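Local coordinates for protein diaminopimelate decarboxylase (PDB 4XG1) that probably catalyses the pyridoxal-phosphate-dependent decarboxylation of meso-diaminopimelate to L-lysine, the last step of lysine biosynthesis, at residues B[113-116]-B[122-125]; B[129-134]-B[183-188]; B[174-179]-B[219-224]. One frame throughout, in Å; residues are numbered along the deposited sequence.

Interaction 1: residues B[113-116]-B[122-125]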
ATOM      1  N   SER B 113      -0.571 -26.108  -6.485  1.00 24.72           N
ATOM      2  CA  SER B 113      -1.657 -26.959  -6.916  1.00 25.03           C
ATOM      3  C   SER B 113      -2.599 -26.302  -7.922  1.00 24.42           C
ATOM      4  O   SER B 113      -2.927 -26.875  -8.958  1.00 24.72           O
ATOM      5  CB  SER B 113      -2.442 -27.388  -5.699  1.00 28.17           C
ATOM      6  OG  SER B 113      -3.408 -28.332  -6.105  1.00 31.37           O
ATOM      7  N   ALA B 114      -3.017 -25.079  -7.647  1.00 23.69           N
ATOM      8  CA  ALA B 114      -3.964 -24.447  -8.548  1.00 24.68           C
ATOM      9  C   ALA B 114      -3.341 -24.224  -9.897  1.00 24.64           C
ATOM     10  O   ALA B 114      -4.002 -24.367 -10.944  1.00 27.78           O
ATOM     11  CB  ALA B 114      -4.470 -23.135  -7.982  1.00 25.06           C
ATOM     12  N   ALA B 115      -2.073 -23.864  -9.888  1.00 22.43           N
ATOM     13  CA  ALA B 115      -1.376 -23.532 -11.132  1.00 22.45           C
ATOM     14  C   ALA B 115      -1.100 -24.804 -11.944  1.00 23.70           C
ATOM     15  O   ALA B 115      -1.180 -24.813 -13.181  1.00 21.94           O
ATOM     16  CB  ALA B 115      -0.074 -22.827 -10.813  1.00 21.98           C
ATOM     17  N   LEU B 116      -0.774 -25.873 -11.230  1.00 25.47           N
ATOM     18  CA  LEU B 116      -0.609 -27.178 -11.863  1.00 29.04           C
ATOM     19  C   LEU B 116      -1.914 -27.635 -12.482  1.00 29.11           C
ATOM     20  O   LEU B 116      -1.955 -27.948 -13.674  1.00 25.53           O
ATOM     21  CB  LEU B 116      -0.098 -28.223 -10.847  1.00 29.86           C
ATOM     22  CG  LEU B 116       1.410 -28.136 -10.585  1.00 27.51           C
ATOM     23  CD1 LEU B 116       1.853 -29.042  -9.456  1.00 27.60           C
ATOM     24  CD2 LEU B 116       2.182 -28.468 -11.845  1.00 27.57           C
ATOM     25  N   CYS B 122       5.123 -22.737 -16.880  1.00 26.28           N
ATOM     26  CA  CYS B 122       6.395 -22.840 -16.150  1.00 25.41           C
ATOM     27  C   CYS B 122       6.342 -22.172 -14.774  1.00 23.54           C
ATOM     28  O   CYS B 122       5.717 -21.144 -14.609  1.00 23.14           O
ATOM     29  CB  CYS B 122       7.525 -22.206 -17.003  1.00 25.17           C
ATOM     30  SG  CYS B 122       9.184 -22.741 -16.595  1.00 25.96           S
ATOM     31  N   PHE B 123       7.026 -22.767 -13.814  1.00 22.78           N
ATOM     32  CA  PHE B 123       7.261 -22.190 -12.510  1.00 22.60           C
ATOM     33  C   PHE B 123       8.682 -21.647 -12.481  1.00 21.62           C
ATOM     34  O   PHE B 123       9.610 -22.393 -12.655  1.00 24.38           O
ATOM     35  CB  PHE B 123       7.137 -23.238 -11.421  1.00 23.93           C
ATOM     36  CG  PHE B 123       5.746 -23.759 -11.226  1.00 28.37           C
ATOM     37  CD1 PHE B 123       5.231 -24.751 -12.067  1.00 31.86           C
ATOM     38  CD2 PHE B 123       4.940 -23.271 -10.201  1.00 29.70           C
ATOM     39  CE1 PHE B 123       3.947 -25.237 -11.893  1.00 31.39           C
ATOM     40  CE2 PHE B 123       3.656 -23.754 -10.015  1.00 30.94           C
ATOM     41  CZ  PHE B 123       3.156 -24.733 -10.868  1.00 33.57           C
ATOM     42  N   ASN B 124       8.855 -20.348 -12.291  1.00 21.53           N
ATOM     43  CA  ASN B 124      10.170 -19.762 -12.128  1.00 19.63           C
ATOM     44  C   ASN B 124      10.562 -19.882 -10.665  1.00 18.59           C
ATOM     45  O   ASN B 124      10.111 -19.099  -9.834  1.00 19.38           O
ATOM     46  CB  ASN B 124      10.148 -18.306 -12.572  1.00 20.65           C
ATOM     47  CG  ASN B 124       9.949 -18.161 -14.068  1.00 22.49           C
ATOM     48  OD1 ASN B 124      10.285 -19.074 -14.833  1.00 27.14           O
ATOM     49  ND2 ASN B 124       9.386 -17.029 -14.507  1.00 22.49           N
ATOM     50  N   VAL B 125      11.404 -20.868 -10.353  1.00 17.56           N
ATOM     51  CA  VAL B 125      11.743 -21.229  -8.973  1.00 16.22           C
ATOM     52  C   VAL B 125      12.884 -20.381  -8.398  1.00 15.35           C
ATOM     53  O   VAL B 125      13.878 -20.095  -9.079  1.00 14.23           O
ATOM     54  CB  VAL B 125      12.131 -22.725  -8.857  1.00 16.69           C
ATOM     55  CG1 VAL B 125      12.549 -23.105  -7.441  1.00 16.65           C
ATOM     56  CG2 VAL B 125      10.982 -23.601  -9.292  1.00 17.23           C
TER

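Interaction 2: residues B[129-134]-B[183-188]. With K (potassium ion), chain O.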
ATOM      1  N   SER B 129      14.341 -25.114  -1.266  1.00 21.81           N
ATOM      2  CA  SER B 129      13.140 -25.524  -0.542  1.00 21.58           C
ATOM      3  C   SER B 129      11.918 -25.575  -1.446  1.00 22.37           C
ATOM      4  O   SER B 129      11.066 -26.444  -1.294  1.00 22.92           O
ATOM      5  CB  SER B 129      12.849 -24.580   0.584  1.00 21.69           C
ATOM      6  OG  SER B 129      13.311 -25.080   1.813  1.00 21.71           O
ATOM      7  N   GLU B 130      11.842 -24.645  -2.399  1.00 22.34           N
ATOM      8  CA  GLU B 130      10.658 -24.499  -3.252  1.00 22.94           C
ATOM      9  C   GLU B 130      10.565 -25.642  -4.258  1.00 22.95           C
ATOM     10  O   GLU B 130       9.467 -26.143  -4.517  1.00 22.10           O
ATOM     11  CB  GLU B 130      10.661 -23.137  -3.989  1.00 21.44           C
ATOM     12  CG  GLU B 130       9.444 -22.868  -4.881  1.00 19.95           C
ATOM     13  CD  GLU B 130       9.654 -21.716  -5.867  1.00 20.60           C
ATOM     14  OE1 GLU B 130      10.526 -20.818  -5.632  1.00 20.74           O
ATOM     15  OE2 GLU B 130       8.897 -21.642  -6.857  1.00 21.25           O
ATOM     16  N   LEU B 131      11.715 -26.036  -4.821  1.00 24.24           N
ATOM     17  CA  LEU B 131      11.789 -27.238  -5.647  1.00 23.18           C
ATOM     18  C   LEU B 131      11.132 -28.423  -4.947  1.00 23.01           C
ATOM     19  O   LEU B 131      10.337 -29.114  -5.533  1.00 22.79           O
ATOM     20  CB  LEU B 131      13.217 -27.596  -5.984  1.00 21.79           C
ATOM     21  CG  LEU B 131      13.917 -26.773  -7.041  1.00 20.73           C
ATOM     22  CD1 LEU B 131      15.355 -27.232  -7.115  1.00 21.44           C
ATOM     23  CD2 LEU B 131      13.315 -26.865  -8.409  1.00 20.29           C
ATOM     24  N   TYR B 132      11.473 -28.661  -3.699  1.00 26.23           N
ATOM     25  CA  TYR B 132      10.931 -29.823  -3.001  1.00 30.92           C
ATOM     26  C   TYR B 132       9.438 -29.685  -2.849  1.00 32.56           C
ATOM     27  O   TYR B 132       8.709 -30.666  -2.935  1.00 39.73           O
ATOM     28  CB  TYR B 132      11.623 -30.039  -1.634  1.00 34.60           C
ATOM     29  CG  TYR B 132      13.097 -30.451  -1.779  1.00 42.78           C
ATOM     30  CD1 TYR B 132      13.449 -31.632  -2.450  1.00 47.79           C
ATOM     31  CD2 TYR B 132      14.135 -29.651  -1.281  1.00 47.96           C
ATOM     32  CE1 TYR B 132      14.779 -32.003  -2.616  1.00 50.26           C
ATOM     33  CE2 TYR B 132      15.471 -30.020  -1.443  1.00 50.83           C
ATOM     34  CZ  TYR B 132      15.781 -31.194  -2.117  1.00 53.98           C
ATOM     35  OH  TYR B 132      17.086 -31.577  -2.271  1.00 55.14           O
ATOM     36  N   ARG B 133       8.981 -28.468  -2.582  1.00 32.31           N
ATOM     37  CA  ARG B 133       7.576 -28.242  -2.358  1.00 28.62           C
ATOM     38  C   ARG B 133       6.810 -28.516  -3.645  1.00 28.66           C
ATOM     39  O   ARG B 133       5.766 -29.147  -3.633  1.00 27.47           O
ATOM     40  CB  ARG B 133       7.327 -26.827  -1.877  1.00 27.24           C
ATOM     41  CG  ARG B 133       5.845 -26.535  -1.739  1.00 26.23           C
ATOM     42  CD  ARG B 133       5.567 -25.168  -1.151  1.00 24.75           C
ATOM     43  NE  ARG B 133       5.839 -25.131   0.267  1.00 23.72           N
ATOM     44  CZ  ARG B 133       5.618 -24.082   1.041  1.00 21.11           C
ATOM     45  NH1 ARG B 133       5.131 -22.983   0.533  1.00 22.23           N
ATOM     46  NH2 ARG B 133       5.873 -24.147   2.323  1.00 20.04           N
ATOM     47  N   ILE B 134       7.338 -28.037  -4.755  1.00 27.82           N
ATOM     48  CA  ILE B 134       6.646 -28.184  -5.999  1.00 29.58           C
ATOM     49  C   ILE B 134       6.575 -29.653  -6.323  1.00 35.40           C
ATOM     50  O   ILE B 134       5.495 -30.188  -6.588  1.00 41.07           O
ATOM     51  CB  ILE B 134       7.344 -27.433  -7.133  1.00 27.98           C
ATOM     52  CG1 ILE B 134       7.205 -25.928  -6.895  1.00 27.97           C
ATOM     53  CG2 ILE B 134       6.737 -27.797  -8.484  1.00 27.54           C
ATOM     54  CD1 ILE B 134       7.906 -25.061  -7.923  1.00 27.60           C
ATOM     55  N   TYR B 183      20.149 -27.084 -10.533  1.00 29.34           N
ATOM     56  CA  TYR B 183      19.588 -27.621 -11.743  1.00 31.11           C
ATOM     57  C   TYR B 183      19.703 -29.125 -11.711  1.00 37.59           C
ATOM     58  O   TYR B 183      18.861 -29.830 -12.258  1.00 36.72           O
ATOM     59  CB  TYR B 183      20.267 -27.053 -12.969  1.00 29.55           C
ATOM     60  CG  TYR B 183      19.431 -25.989 -13.585  1.00 30.80           C
ATOM     61  CD1 TYR B 183      18.332 -26.312 -14.353  1.00 31.50           C
ATOM     62  CD2 TYR B 183      19.713 -24.630 -13.385  1.00 32.79           C
ATOM     63  CE1 TYR B 183      17.553 -25.321 -14.946  1.00 33.47           C
ATOM     64  CE2 TYR B 183      18.924 -23.638 -13.962  1.00 30.88           C
ATOM     65  CZ  TYR B 183      17.846 -23.988 -14.734  1.00 31.00           C
ATOM     66  OH  TYR B 183      17.079 -23.027 -15.340  1.00 32.57           O
ATOM     67  N   LYS B 184      20.760 -29.604 -11.063  1.00 43.31           N
ATOM     68  CA  LYS B 184      20.985 -31.018 -10.921  1.00 45.46           C
ATOM     69  C   LYS B 184      19.895 -31.598 -10.080  1.00 42.17           C
ATOM     70  O   LYS B 184      19.247 -32.549 -10.475  1.00 41.11           O
ATOM     71  CB  LYS B 184      22.350 -31.289 -10.276  1.00 52.16           C
ATOM     72  CG  LYS B 184      22.668 -32.770 -10.032  1.00 59.50           C
ATOM     73  CD  LYS B 184      24.174 -33.024 -10.118  1.00 69.80           C
ATOM     74  CE  LYS B 184      24.557 -34.535 -10.171  1.00 75.03           C
ATOM     75  NZ  LYS B 184      23.452 -35.506  -9.848  1.00 74.15           N
ATOM     76  N   ILE B 185      19.737 -31.047  -8.887  1.00 43.17           N
ATOM     77  CA  ILE B 185      18.727 -31.506  -7.935  1.00 38.34           C
ATOM     78  C   ILE B 185      17.371 -31.584  -8.598  1.00 37.04           C
ATOM     79  O   ILE B 185      16.620 -32.524  -8.377  1.00 36.09           O
ATOM     80  CB  ILE B 185      18.629 -30.551  -6.737  1.00 38.91           C
ATOM     81  CG1 ILE B 185      19.883 -30.679  -5.860  1.00 39.95           C
ATOM     82  CG2 ILE B 185      17.392 -30.854  -5.908  1.00 39.18           C
ATOM     83  CD1 ILE B 185      20.041 -29.604  -4.798  1.00 39.04           C
ATOM     84  N   ALA B 186      17.071 -30.596  -9.430  1.00 34.23           N
ATOM     85  CA  ALA B 186      15.824 -30.576 -10.158  1.00 33.73           C
ATOM     86  C   ALA B 186      15.730 -31.778 -11.087  1.00 35.73           C
ATOM     87  O   ALA B 186      14.697 -32.446 -11.133  1.00 32.07           O
ATOM     88  CB  ALA B 186      15.696 -29.289 -10.963  1.00 32.79           C
ATOM     89  N   SER B 187      16.793 -32.016 -11.863  1.00 38.75           N
ATOM     90  CA  SER B 187      16.855 -33.168 -12.782  1.00 38.49           C
ATOM     91  C   SER B 187      16.577 -34.456 -12.001  1.00 36.99           C
ATOM     92  O   SER B 187      15.762 -35.267 -12.405  1.00 37.31           O
ATOM     93  CB  SER B 187      18.206 -33.271 -13.478  1.00 39.60           C
ATOM     94  OG  SER B 187      19.120 -33.814 -12.567  1.00 42.92           O
ATOM     95  N   ASP B 188      17.209 -34.604 -10.848  1.00 38.06           N
ATOM     96  CA  ASP B 188      16.995 -35.776  -9.996  1.00 38.75           C
ATOM     97  C   ASP B 188      15.580 -35.901  -9.469  1.00 39.50           C
ATOM     98  O   ASP B 188      15.206 -36.950  -8.940  1.00 40.75           O
ATOM     99  CB  ASP B 188      17.957 -35.772  -8.793  1.00 39.45           C
ATOM    100  CG  ASP B 188      19.414 -36.047  -9.190  1.00 41.08           C
ATOM    101  OD1 ASP B 188      19.667 -36.527 -10.334  1.00 37.84           O
ATOM    102  OD2 ASP B 188      20.297 -35.776  -8.331  1.00 40.19           O
TER
HETATM  103  K     K O 503      13.586 -33.826 -14.109  1.00 33.68           K
HETATM  104  O   HOH W   1      14.150 -32.618 -16.398  1.00 10.10           O

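Interaction 3: residues B[174-179]-B[219-224]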
ATOM      1  N   ILE B 174      18.659 -17.771  -7.372  1.00 16.35           N
ATOM      2  CA  ILE B 174      19.781 -18.612  -7.003  1.00 17.79           C
ATOM      3  C   ILE B 174      21.001 -18.011  -7.658  1.00 18.06           C
ATOM      4  O   ILE B 174      20.995 -17.643  -8.849  1.00 18.40           O
ATOM      5  CB  ILE B 174      19.601 -20.022  -7.528  1.00 19.88           C
ATOM      6  CG1 ILE B 174      18.280 -20.634  -7.030  1.00 20.59           C
ATOM      7  CG2 ILE B 174      20.800 -20.892  -7.147  1.00 20.62           C
ATOM      8  CD1 ILE B 174      18.235 -20.896  -5.554  1.00 21.60           C
ATOM      9  N   GLU B 175      22.045 -17.871  -6.870  1.00 19.65           N
ATOM     10  CA  GLU B 175      23.291 -17.335  -7.389  1.00 23.34           C
ATOM     11  C   GLU B 175      23.882 -18.312  -8.420  1.00 23.03           C
ATOM     12  O   GLU B 175      23.855 -19.521  -8.255  1.00 21.11           O
ATOM     13  CB  GLU B 175      24.244 -16.938  -6.251  1.00 26.18           C
ATOM     14  CG  GLU B 175      24.738 -18.085  -5.411  1.00 30.83           C
ATOM     15  CD  GLU B 175      25.866 -17.666  -4.485  1.00 35.22           C
ATOM     16  OE1 GLU B 175      25.984 -16.461  -4.199  1.00 40.21           O
ATOM     17  OE2 GLU B 175      26.648 -18.550  -4.064  1.00 36.54           O
ATOM     18  N   ILE B 176      24.370 -17.749  -9.517  1.00 24.27           N
ATOM     19  CA  ILE B 176      24.895 -18.529 -10.644  1.00 26.12           C
ATOM     20  C   ILE B 176      25.946 -19.563 -10.244  1.00 26.22           C
ATOM     21  O   ILE B 176      26.030 -20.624 -10.833  1.00 26.25           O
ATOM     22  CB  ILE B 176      25.444 -17.600 -11.744  1.00 24.78           C
ATOM     23  CG1 ILE B 176      25.638 -18.377 -13.052  1.00 26.96           C
ATOM     24  CG2 ILE B 176      26.722 -16.942 -11.275  1.00 23.98           C
ATOM     25  CD1 ILE B 176      25.128 -17.648 -14.284  1.00 27.11           C
ATOM     26  N   GLU B 177      26.722 -19.255  -9.218  1.00 30.14           N
ATOM     27  CA  GLU B 177      27.745 -20.183  -8.716  1.00 31.04           C
ATOM     28  C   GLU B 177      27.147 -21.516  -8.305  1.00 27.00           C
ATOM     29  O   GLU B 177      27.846 -22.505  -8.234  1.00 26.85           O
ATOM     30  CB  GLU B 177      28.511 -19.560  -7.531  1.00 34.70           C
ATOM     31  CG  GLU B 177      29.460 -18.424  -7.918  1.00 40.06           C
ATOM     32  CD  GLU B 177      28.740 -17.044  -8.106  1.00 47.93           C
ATOM     33  OE1 GLU B 177      29.126 -16.240  -9.020  1.00 47.57           O
ATOM     34  OE2 GLU B 177      27.768 -16.744  -7.334  1.00 49.60           O
ATOM     35  N   GLN B 178      25.865 -21.535  -7.991  1.00 23.63           N
ATOM     36  CA  GLN B 178      25.227 -22.759  -7.572  1.00 22.87           C
ATOM     37  C   GLN B 178      24.208 -23.230  -8.570  1.00 21.45           C
ATOM     38  O   GLN B 178      23.453 -24.139  -8.270  1.00 19.43           O
ATOM     39  CB  GLN B 178      24.533 -22.580  -6.231  1.00 25.71           C
ATOM     40  CG  GLN B 178      25.406 -21.992  -5.145  1.00 27.94           C
ATOM     41  CD  GLN B 178      24.574 -21.663  -3.947  1.00 31.76           C
ATOM     42  OE1 GLN B 178      23.675 -22.417  -3.577  1.00 33.10           O
ATOM     43  NE2 GLN B 178      24.859 -20.520  -3.321  1.00 34.96           N
ATOM     44  N   ALA B 179      24.189 -22.635  -9.760  1.00 20.80           N
ATOM     45  CA  ALA B 179      23.157 -22.960 -10.735  1.00 23.80           C
ATOM     46  C   ALA B 179      23.115 -24.459 -11.020  1.00 26.43           C
ATOM     47  O   ALA B 179      22.103 -25.126 -10.776  1.00 27.22           O
ATOM     48  CB  ALA B 179      23.365 -22.169 -12.025  1.00 23.80           C
ATOM     49  N   LEU B 219      23.500 -17.631 -21.262  1.00 23.10           N
ATOM     50  CA  LEU B 219      23.811 -18.484 -22.419  1.00 26.29           C
ATOM     51  C   LEU B 219      24.973 -19.410 -22.116  1.00 29.50           C
ATOM     52  O   LEU B 219      24.875 -20.619 -22.292  1.00 35.16           O
ATOM     53  CB  LEU B 219      24.127 -17.661 -23.647  1.00 25.62           C
ATOM     54  CG  LEU B 219      22.946 -16.834 -24.154  1.00 24.99           C
ATOM     55  CD1 LEU B 219      23.331 -15.960 -25.328  1.00 24.41           C
ATOM     56  CD2 LEU B 219      21.784 -17.738 -24.531  1.00 24.93           C
ATOM     57  N   ILE B 220      26.042 -18.845 -21.575  1.00 30.88           N
ATOM     58  CA  ILE B 220      27.147 -19.638 -21.050  1.00 29.90           C
ATOM     59  C   ILE B 220      26.612 -20.740 -20.172  1.00 28.61           C
ATOM     60  O   ILE B 220      27.015 -21.913 -20.313  1.00 35.57           O
ATOM     61  CB  ILE B 220      28.136 -18.753 -20.250  1.00 30.72           C
ATOM     62  CG1 ILE B 220      28.954 -17.904 -21.200  1.00 32.00           C
ATOM     63  CG2 ILE B 220      29.055 -19.583 -19.363  1.00 28.69           C
ATOM     64  CD1 ILE B 220      29.579 -16.689 -20.530  1.00 36.15           C
ATOM     65  N   LEU B 221      25.734 -20.385 -19.243  1.00 26.04           N
ATOM     66  CA  LEU B 221      25.185 -21.390 -18.310  1.00 27.44           C
ATOM     67  C   LEU B 221      24.356 -22.449 -19.036  1.00 29.98           C
ATOM     68  O   LEU B 221      24.339 -23.613 -18.628  1.00 26.71           O
ATOM     69  CB  LEU B 221      24.304 -20.732 -17.232  1.00 25.42           C
ATOM     70  CG  LEU B 221      23.419 -21.668 -16.395  1.00 22.78           C
ATOM     71  CD1 LEU B 221      24.262 -22.633 -15.583  1.00 22.10           C
ATOM     72  CD2 LEU B 221      22.500 -20.900 -15.449  1.00 23.81           C
ATOM     73  N   ILE B 222      23.609 -22.020 -20.053  1.00 32.03           N
ATOM     74  CA  ILE B 222      22.775 -22.951 -20.779  1.00 37.45           C
ATOM     75  C   ILE B 222      23.642 -24.016 -21.426  1.00 37.36           C
ATOM     76  O   ILE B 222      23.399 -25.228 -21.257  1.00 35.82           O
ATOM     77  CB  ILE B 222      21.967 -22.236 -21.856  1.00 42.67           C
ATOM     78  CG1 ILE B 222      20.758 -21.559 -21.200  1.00 43.31           C
ATOM     79  CG2 ILE B 222      21.537 -23.235 -22.929  1.00 45.95           C
ATOM     80  CD1 ILE B 222      20.084 -20.533 -22.078  1.00 42.27           C
ATOM     81  N   ASP B 223      24.685 -23.541 -22.103  1.00 36.68           N
ATOM     82  CA  ASP B 223      25.675 -24.405 -22.732  1.00 37.68           C
ATOM     83  C   ASP B 223      26.298 -25.375 -21.738  1.00 40.19           C
ATOM     84  O   ASP B 223      26.306 -26.583 -21.967  1.00 40.88           O
ATOM     85  CB  ASP B 223      26.722 -23.561 -23.440  1.00 34.83           C
ATOM     86  CG  ASP B 223      26.131 -22.801 -24.624  1.00 34.25           C
ATOM     87  OD1 ASP B 223      24.980 -23.111 -25.022  1.00 33.34           O
ATOM     88  OD2 ASP B 223      26.796 -21.895 -25.156  1.00 30.74           O
ATOM     89  N   LEU B 224      26.745 -24.867 -20.598  1.00 41.59           N
ATOM     90  CA  LEU B 224      27.256 -25.761 -19.560  1.00 42.39           C
ATOM     91  C   LEU B 224      26.243 -26.809 -19.173  1.00 39.52           C
ATOM     92  O   LEU B 224      26.616 -27.909 -18.777  1.00 43.95           O
ATOM     93  CB  LEU B 224      27.744 -24.973 -18.341  1.00 44.53           C
ATOM     94  CG  LEU B 224      29.017 -24.184 -18.669  1.00 51.24           C
ATOM     95  CD1 LEU B 224      29.300 -23.166 -17.575  1.00 54.17           C
ATOM     96  CD2 LEU B 224      30.222 -25.103 -18.860  1.00 53.47           C
TER

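Interaction 1: residues B[113-116]-B[122-125]
Phe123 reaches from its strand to helix 109-117 and sets the outer end of its ring between Ala115 and Leu116. The two helix residues lie on opposite sides of the ring plane, and both approach it obliquely. The methyl of Ala115 sits near the far corner, with CB 3.8 Å from Phe123 CZ, and it also meets CE2. Leu116 meets the ring with CG and its CD2 branch. Its CD2 lies 3.7 Å from Phe123 CE1, and its CG is 3.8 Å from Phe123 CZ. The Leu116 and Phe123 side chains cross at about a right angle. The first torsion of Phe123 puts CG anti to the carbonyl carbon (chi1 -68°), which extends the ring toward the helix. The contact is apolar, and no hydrogen bond joins the two segments. It belongs to the beta-alpha-beta unit of strand 100-102, helix 109-117 and strand 122-125, part of the TIM-barrel domain that carries the cofactor. Here the crossover helix is packed against the second strand of its unit. The strand is held in the sheet by backbone hydrogen bonds, among them those of Phe123 with Pro146 and Ser148. An alanine in place of Phe123 would probably leave the Ala115 and Leu116 methyls without their shared partner and open a gap between helix and strand. Around the contact, Ala115 also packs on Phe102, and Leu116 on Val137 of the next helix. The neighbouring Asn124 touches Glu274, a predicted cofactor-binding residue, while the Phe123 side chain itself stays about 12 Å from the bound pyridoxal-phosphate lysine adduct.

Interaction 2: residues B[129-134]-B[183-188]
Leu131 and Tyr132 of helix 128-140 pack against Ile185 and Ala186 of helix 179-188. Leu131 meets both of its partners with the two methyls of its fork. CD1 is 4.3 Å from Ile185 CG2, and CD2 is at the same 4.3 Å from Ala186 CB. Tyr132 starts off to one flank, with CG anti to its carbonyl carbon (chi1 -67°), which carries the hydroxyl end across to Ile185. Its OH lies 3.7 Å from Ile185 CG2, with CZ slightly farther away. The methyl meets the ring end obliquely, and the two side chains cross at about a right angle. In Ile185, CG2 stands anti to the backbone N and meets both Leu131 and Tyr132, while CG1 lies beside N (chi1 -71°). The seam is buried at Leu131 and Ala186 and opens to solvent at Tyr132. Beyond it, Lys184 and Asp188, one turn apart, form a salt bridge, NZ to OD2, of 3.5 Å. The carbonyl of Ser187 binds a potassium ion at 3.1 Å from its O, and Leu189 O, Leu192 O and a water also bind it. On helix 128-140, Arg133 makes a salt bridge with Glu291 of the second subunit, so that helix also borders the dimer interface. The axes of segments 129-134 and 183-188 run nearly parallel, 13° apart, with a closest approach of 10.6 Å. Two helices lying side by side in the same direction, with Leu131 and Ala186 also packing on strand 145-152, are typical of the outer layer of a TIM barrel.

Interaction 3: residues B[174-179]-B[219-224]
Leu221 of helix 209-227 meets Ala179 and Ile176 on the outside of the TIM barrel. Segment 174-179 runs from strand 174-175 through a short 3-10 turn into the start of helix 179-188, and the contact packs this turn against helix 209-227. Only apolar contacts cross between the segments. The Ala179 methyl faces the fork of Leu221 and meets both of its methyls: CD1 is 3.7 Å from Ala179 CB, and CD2 is 3.8 Å from that same CB. Ile176 adds a looser touch at 4.3 Å, from its CD1 to Leu221 CD2. The torsions of Leu221 place the fork there, with CG anti to the backbone N (chi1 167°). Ile151 of strand 145-152 packs against all three residues and closes the group from the barrel wall.

Polar interactions hold each side separately. In the turn, Gln178 N bonds to Glu175 O and Ala179 N to Ile176 O, which fixes the bend that presents the Ala179 methyl. Ile174 of the strand and Ile176 just after it bond through their backbones to strand 145-152. On the helix, Asp223 forms a salt bridge with Arg267. Gln178 occupies the N-cap position of helix 179-188. Its side chain turns back to Glu175 in a nearly straight bond of 164°. NE2 donates in its own amide plane to Glu175 OE2 at 2.8 Å and meets the carboxylate from 43° above its plane.

Overall arrangement
From the N terminus, interaction 1 comes first. It closes the short loop between helix 109-117 and strand 122-125. The chain then enters helix 128-140, where interaction 2 opens. That contact closes only at 183-188, after strand 145-152 and helix 161-169. Interaction 3 opens at 174-179, before interaction 2 has closed, and ends at 219-224, so the two cross. Interaction 1 lies in series with both. It touches interaction 2 directly, as Val125 and Phe123 of the strand pack on Ile134 of the next helix. Interactions 2 and 3 adjoin through helix 179-188. Together they tie helix 109-117 to its strand, helix 128-140 to helix 179-188, and the turn before that helix to helix 209-227.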